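Local coordinates for lipoate-protein ligase, putative (Streptococcus pneumoniae, PDB 1VQZ) that is a putative lipoate-protein ligase, with a lipoyl ligase A/B-type catalytic domain followed by a bacterial ligase C-terminal domain, at residues R261-V273 against F327-G341. Numbering follows the deposited sequence.
Sequences RRGIKFTSGKVEV and FAGISREEIAEAVVG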
loop_
_atom_site.group_PDB
_atom_site.type_symbol
_atom_site.label_atom_id
_atom_site.label_comp_id
_atom_site.label_asym_id
_atom_site.label_seq_id
_atom_site.Cartn_x
_atom_site.Cartn_y
_atom_site.Cartn_z
ATOM N N ARG A 261 -10.755 1.537 -24.054
ATOM C CA ARG A 261 -10.017 0.843 -23.012
ATOM C C ARG A 261 -8.741 0.246 -23.587
ATOM O O ARG A 261 -8.757 -0.378 -24.650
ATOM C CB ARG A 261 -10.829 -0.262 -22.324
ATOM C CG ARG A 261 -9.996 -1.005 -21.218
ATOM C CD ARG A 261 -10.285 -2.488 -21.134
ATOM N NE ARG A 261 -9.306 -3.206 -20.296
ATOM C CZ ARG A 261 -8.322 -3.995 -20.732
ATOM N NH1 ARG A 261 -8.149 -4.225 -22.030
ATOM N NH2 ARG A 261 -7.511 -4.580 -19.855
ATOM N N ARG A 262 -7.636 0.469 -22.875
ATOM C CA ARG A 262 -6.365 -0.131 -23.204
ATOM C C ARG A 262 -5.727 -0.750 -21.947
ATOM O O ARG A 262 -6.001 -0.311 -20.830
ATOM C CB ARG A 262 -5.460 0.940 -23.817
ATOM C CG ARG A 262 -5.943 1.407 -25.207
ATOM C CD ARG A 262 -5.123 2.629 -25.667
ATOM N NE ARG A 262 -3.701 2.341 -25.848
ATOM C CZ ARG A 262 -3.159 1.732 -26.905
ATOM N NH1 ARG A 262 -3.906 1.289 -27.916
ATOM N NH2 ARG A 262 -1.844 1.538 -26.942
ATOM N N GLY A 263 -4.888 -1.764 -22.144
ATOM C CA GLY A 263 -4.204 -2.445 -21.065
ATOM C C GLY A 263 -2.832 -2.947 -21.479
ATOM O O GLY A 263 -2.679 -3.686 -22.460
ATOM N N ILE A 264 -1.823 -2.536 -20.725
ATOM C CA ILE A 264 -0.449 -2.965 -20.986
ATOM C C ILE A 264 0.142 -3.370 -19.669
ATOM O O ILE A 264 -0.060 -2.703 -18.643
ATOM C CB ILE A 264 0.435 -1.872 -21.702
ATOM C CG1 ILE A 264 -0.116 -1.578 -23.099
ATOM C CG2 ILE A 264 1.850 -2.378 -21.900
ATOM C CD1 ILE A 264 0.515 -0.377 -23.828
ATOM N N LYS A 265 0.861 -4.484 -19.713
ATOM C CA LYS A 265 1.611 -5.015 -18.562
ATOM C C LYS A 265 3.082 -4.729 -18.797
ATOM O O LYS A 265 3.669 -5.174 -19.806
ATOM C CB LYS A 265 1.345 -6.491 -18.456
ATOM C CG LYS A 265 1.871 -7.188 -17.259
ATOM C CD LYS A 265 1.358 -8.666 -17.242
ATOM C CE LYS A 265 -0.190 -8.785 -17.550
ATOM N NZ LYS A 265 -0.843 -10.059 -17.070
ATOM N N PHE A 266 3.616 -3.871 -17.933
ATOM C CA PHE A 266 5.020 -3.534 -17.901
ATOM C C PHE A 266 5.675 -4.302 -16.731
ATOM O O PHE A 266 4.996 -4.839 -15.865
ATOM C CB PHE A 266 5.227 -2.039 -17.736
ATOM C CG PHE A 266 4.553 -1.191 -18.793
ATOM C CD1 PHE A 266 5.138 -0.991 -20.016
ATOM C CD2 PHE A 266 3.337 -0.559 -18.522
ATOM C CE1 PHE A 266 4.518 -0.184 -21.010
ATOM C CE2 PHE A 266 2.719 0.227 -19.472
ATOM C CZ PHE A 266 3.324 0.425 -20.742
ATOM N N THR A 267 6.992 -4.345 -16.747
ATOM C CA THR A 267 7.778 -5.015 -15.719
ATOM C C THR A 267 7.436 -4.483 -14.346
ATOM O O THR A 267 7.286 -5.246 -13.425
ATOM C CB THR A 267 9.298 -4.785 -15.940
ATOM O OG1 THR A 267 9.665 -5.295 -17.221
ATOM C CG2 THR A 267 10.113 -5.499 -14.873
ATOM N N SER A 268 7.276 -3.176 -14.232
ATOM C CA SER A 268 7.006 -2.548 -12.937
ATOM C C SER A 268 5.504 -2.297 -12.705
ATOM O O SER A 268 5.100 -1.609 -11.777
ATOM C CB SER A 268 7.832 -1.258 -12.829
ATOM O OG SER A 268 9.194 -1.592 -12.739
ATOM N N GLY A 269 4.662 -2.906 -13.508
ATOM C CA GLY A 269 3.239 -2.821 -13.248
ATOM C C GLY A 269 2.366 -2.863 -14.474
ATOM O O GLY A 269 2.719 -2.441 -15.558
ATOM N N LYS A 270 1.182 -3.368 -14.231
ATOM C CA LYS A 270 0.069 -3.302 -15.127
ATOM C C LYS A 270 -0.578 -1.904 -15.112
ATOM O O LYS A 270 -0.834 -1.332 -14.039
ATOM C CB LYS A 270 -0.902 -4.378 -14.594
ATOM C CG LYS A 270 -2.139 -4.585 -15.284
ATOM C CD LYS A 270 -2.578 -6.039 -15.129
ATOM C CE LYS A 270 -3.683 -6.192 -14.196
ATOM N NZ LYS A 270 -4.369 -7.514 -14.491
ATOM N N VAL A 271 -0.861 -1.370 -16.305
ATOM C CA VAL A 271 -1.559 -0.084 -16.475
ATOM C C VAL A 271 -2.774 -0.284 -17.397
ATOM O O VAL A 271 -2.644 -0.729 -18.534
ATOM C CB VAL A 271 -0.644 1.018 -17.072
ATOM C CG1 VAL A 271 -1.420 2.318 -17.260
ATOM C CG2 VAL A 271 0.585 1.223 -16.212
ATOM N N GLU A 272 -3.951 0.031 -16.864
ATOM C CA GLU A 272 -5.233 -0.084 -17.551
ATOM C C GLU A 272 -5.881 1.287 -17.637
ATOM O O GLU A 272 -6.103 1.939 -16.630
ATOM C CB GLU A 272 -6.153 -1.026 -16.812
ATOM C CG GLU A 272 -7.431 -1.411 -17.614
ATOM C CD GLU A 272 -8.339 -2.389 -16.874
ATOM O OE1 GLU A 272 -8.382 -2.348 -15.613
ATOM O OE2 GLU A 272 -9.042 -3.177 -17.576
ATOM N N VAL A 273 -6.186 1.706 -18.851
ATOM C CA VAL A 273 -6.675 3.047 -19.104
ATOM C C VAL A 273 -8.078 3.034 -19.688
ATOM O O VAL A 273 -8.332 2.455 -20.735
ATOM C CB VAL A 273 -5.773 3.772 -20.100
ATOM C CG1 VAL A 273 -6.333 5.196 -20.369
ATOM C CG2 VAL A 273 -4.347 3.795 -19.622
ATOM N N PHE A 327 4.231 6.537 -11.268
ATOM C CA PHE A 327 4.499 5.201 -11.829
ATOM C C PHE A 327 5.965 4.858 -11.656
ATOM O O PHE A 327 6.782 5.178 -12.494
ATOM C CB PHE A 327 4.110 5.087 -13.313
ATOM C CG PHE A 327 2.714 5.575 -13.652
ATOM C CD1 PHE A 327 2.495 6.891 -14.047
ATOM C CD2 PHE A 327 1.650 4.706 -13.686
ATOM C CE1 PHE A 327 1.208 7.335 -14.412
ATOM C CE2 PHE A 327 0.400 5.128 -14.040
ATOM C CZ PHE A 327 0.168 6.465 -14.392
ATOM N N ALA A 328 6.313 4.246 -10.537
ATOM C CA ALA A 328 7.717 3.880 -10.302
ATOM C C ALA A 328 8.148 2.784 -11.297
ATOM O O ALA A 328 7.456 1.763 -11.477
ATOM C CB ALA A 328 7.941 3.434 -8.839
ATOM N N GLY A 329 9.247 3.049 -11.987
ATOM C CA GLY A 329 9.830 2.135 -12.956
ATOM C C GLY A 329 9.209 2.075 -14.329
ATOM O O GLY A 329 9.595 1.234 -15.162
ATOM N N ILE A 330 8.265 2.960 -14.595
ATOM C CA ILE A 330 7.601 3.034 -15.900
ATOM C C ILE A 330 7.770 4.430 -16.465
ATOM O O ILE A 330 7.559 5.417 -15.754
ATOM C CB ILE A 330 6.096 2.669 -15.782
ATOM C CG1 ILE A 330 5.928 1.388 -14.958
ATOM C CG2 ILE A 330 5.449 2.507 -17.203
ATOM C CD1 ILE A 330 4.459 0.980 -14.732
ATOM N N SER A 331 8.159 4.492 -17.738
ATOM C CA SER A 331 8.510 5.744 -18.414
ATOM C C SER A 331 7.301 6.493 -18.933
ATOM O O SER A 331 6.189 5.916 -19.077
ATOM C CB SER A 331 9.510 5.490 -19.553
ATOM O OG SER A 331 8.928 4.905 -20.703
ATOM N N ARG A 332 7.524 7.774 -19.245
ATOM C CA ARG A 332 6.489 8.611 -19.873
ATOM C C ARG A 332 6.063 8.064 -21.229
ATOM O O ARG A 332 4.885 8.087 -21.575
ATOM C CB ARG A 332 6.971 10.051 -20.047
ATOM C CG ARG A 332 7.120 10.808 -18.740
ATOM C CD ARG A 332 7.818 12.166 -18.938
ATOM N NE ARG A 332 7.967 12.851 -17.657
ATOM C CZ ARG A 332 8.954 12.608 -16.799
ATOM N NH1 ARG A 332 9.918 11.751 -17.127
ATOM N NH2 ARG A 332 9.010 13.254 -15.639
ATOM N N GLU A 333 7.045 7.569 -21.973
ATOM C CA GLU A 333 6.821 6.947 -23.274
ATOM C C GLU A 333 5.941 5.713 -23.119
ATOM O O GLU A 333 5.053 5.471 -23.931
ATOM C CB GLU A 333 8.134 6.563 -23.948
ATOM C CG GLU A 333 8.958 7.713 -24.441
ATOM C CD GLU A 333 9.722 8.440 -23.354
ATOM O OE1 GLU A 333 9.763 7.999 -22.190
ATOM O OE2 GLU A 333 10.304 9.466 -23.699
ATOM N N GLU A 334 6.217 4.937 -22.093
ATOM C CA GLU A 334 5.428 3.756 -21.806
ATOM C C GLU A 334 4.007 4.138 -21.377
ATOM O O GLU A 334 3.064 3.518 -21.816
ATOM C CB GLU A 334 6.134 2.883 -20.748
ATOM C CG GLU A 334 7.329 2.096 -21.288
ATOM C CD GLU A 334 8.192 1.420 -20.213
ATOM O OE1 GLU A 334 8.464 1.997 -19.125
ATOM O OE2 GLU A 334 8.651 0.298 -20.486
ATOM N N ILE A 335 3.848 5.113 -20.483
ATOM C CA ILE A 335 2.513 5.554 -20.086
ATOM C C ILE A 335 1.723 6.128 -21.259
ATOM O O ILE A 335 0.538 5.772 -21.430
ATOM C CB ILE A 335 2.554 6.572 -18.891
ATOM C CG1 ILE A 335 3.094 5.884 -17.651
ATOM C CG2 ILE A 335 1.174 7.127 -18.580
ATOM C CD1 ILE A 335 2.282 4.680 -17.231
ATOM N N ALA A 336 2.367 6.954 -22.103
ATOM C CA ALA A 336 1.722 7.449 -23.329
ATOM C C ALA A 336 1.177 6.309 -24.177
ATOM O O ALA A 336 0.064 6.390 -24.732
ATOM C CB ALA A 336 2.673 8.269 -24.156
ATOM N N GLU A 337 1.970 5.250 -24.289
ATOM C CA GLU A 337 1.587 4.085 -25.086
ATOM C C GLU A 337 0.346 3.393 -24.484
ATOM O O GLU A 337 -0.580 3.039 -25.192
ATOM C CB GLU A 337 2.763 3.120 -25.206
ATOM C CG GLU A 337 2.531 1.996 -26.178
ATOM C CD GLU A 337 3.735 1.053 -26.328
ATOM O OE1 GLU A 337 4.778 1.253 -25.639
ATOM O OE2 GLU A 337 3.613 0.106 -27.141
ATOM N N ALA A 338 0.317 3.267 -23.169
ATOM C CA ALA A 338 -0.882 2.777 -22.454
ATOM C C ALA A 338 -2.124 3.669 -22.741
ATOM O O ALA A 338 -3.225 3.178 -23.002
ATOM C CB ALA A 338 -0.600 2.695 -20.973
ATOM N N VAL A 339 -1.926 4.981 -22.738
ATOM C CA VAL A 339 -3.033 5.903 -22.939
ATOM C C VAL A 339 -3.558 5.846 -24.365
ATOM O O VAL A 339 -4.768 5.874 -24.588
ATOM C CB VAL A 339 -2.622 7.374 -22.528
ATOM C CG1 VAL A 339 -3.727 8.390 -22.891
ATOM C CG2 VAL A 339 -2.370 7.453 -21.022
ATOM N N VAL A 340 -2.657 5.791 -25.339
ATOM C CA VAL A 340 -3.064 5.938 -26.751
ATOM C C VAL A 340 -2.183 5.151 -27.724
ATOM O O VAL A 340 -0.993 5.130 -27.596
ATOM C CB VAL A 340 -3.207 7.442 -27.151
ATOM C CG1 VAL A 340 -1.915 8.227 -26.907
ATOM C CG2 VAL A 340 -3.653 7.609 -28.589
ATOM N N GLY A 341 -2.804 4.529 -28.715
ATOM C CA GLY A 341 -2.072 3.775 -29.746
ATOM C C GLY A 341 -1.311 4.703 -30.701
ATOM O O GLY A 341 -0.448 4.290 -31.510
ATOM O OXT GLY A 341 -1.553 5.923 -30.691
HETATM O O HOH W 1 5.505 0.679 -10.460
HETATM O O HOH W 2 8.352 -1.193 -16.129
HETATM O O HOH W 3 11.220 -1.088 -14.508
#
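Phe266, Val271 and Ala338 join a beta-hairpin to the chain's last helix in the alpha+beta C-terminal domain. Strands 261-266 and 269-273 are antiparallel, linked by a type I turn, and helix 332-339 packs on one face of them, its axis 8.0 Å from the first and at 144° to it.

Apolar contacts make up the middle of the interface. The Phe266 ring is sandwiched: Ile264 CG2 lies over one face, and on the opposite face Ile330 CG2 makes a CH-pi contact 4.1 Å from the centroid. Glu334 runs past the ring in the opposite direction, its CB 3.5 Å from Phe266 CE1. Ala338 CB sits 3.8 Å from Val271 CG1 and also touches Val273 CG2.

At the hairpin turn, three waters bridge Ser268 to the carbonyls of Ala328 and Gly329. Beyond, Ser331 and Glu334 form a capping box: Glu334 N donates to Ser331 OG, and Ser331 N to the anti lone pair of Glu334 OE1 (2.9 Å).

At the helix end, a bend at chi3 (63°) turns the Arg262 guanidinium onto backbone carbonyls. NE donates to Ala338 O (3.0 Å) from above the carbonyl plane. NH2 reaches Glu337 O at 2.6 Å, with an N-H...O angle of 153°. Gly341 N lies over the guanidinium centre, 3.4 Å from Arg262 CZ.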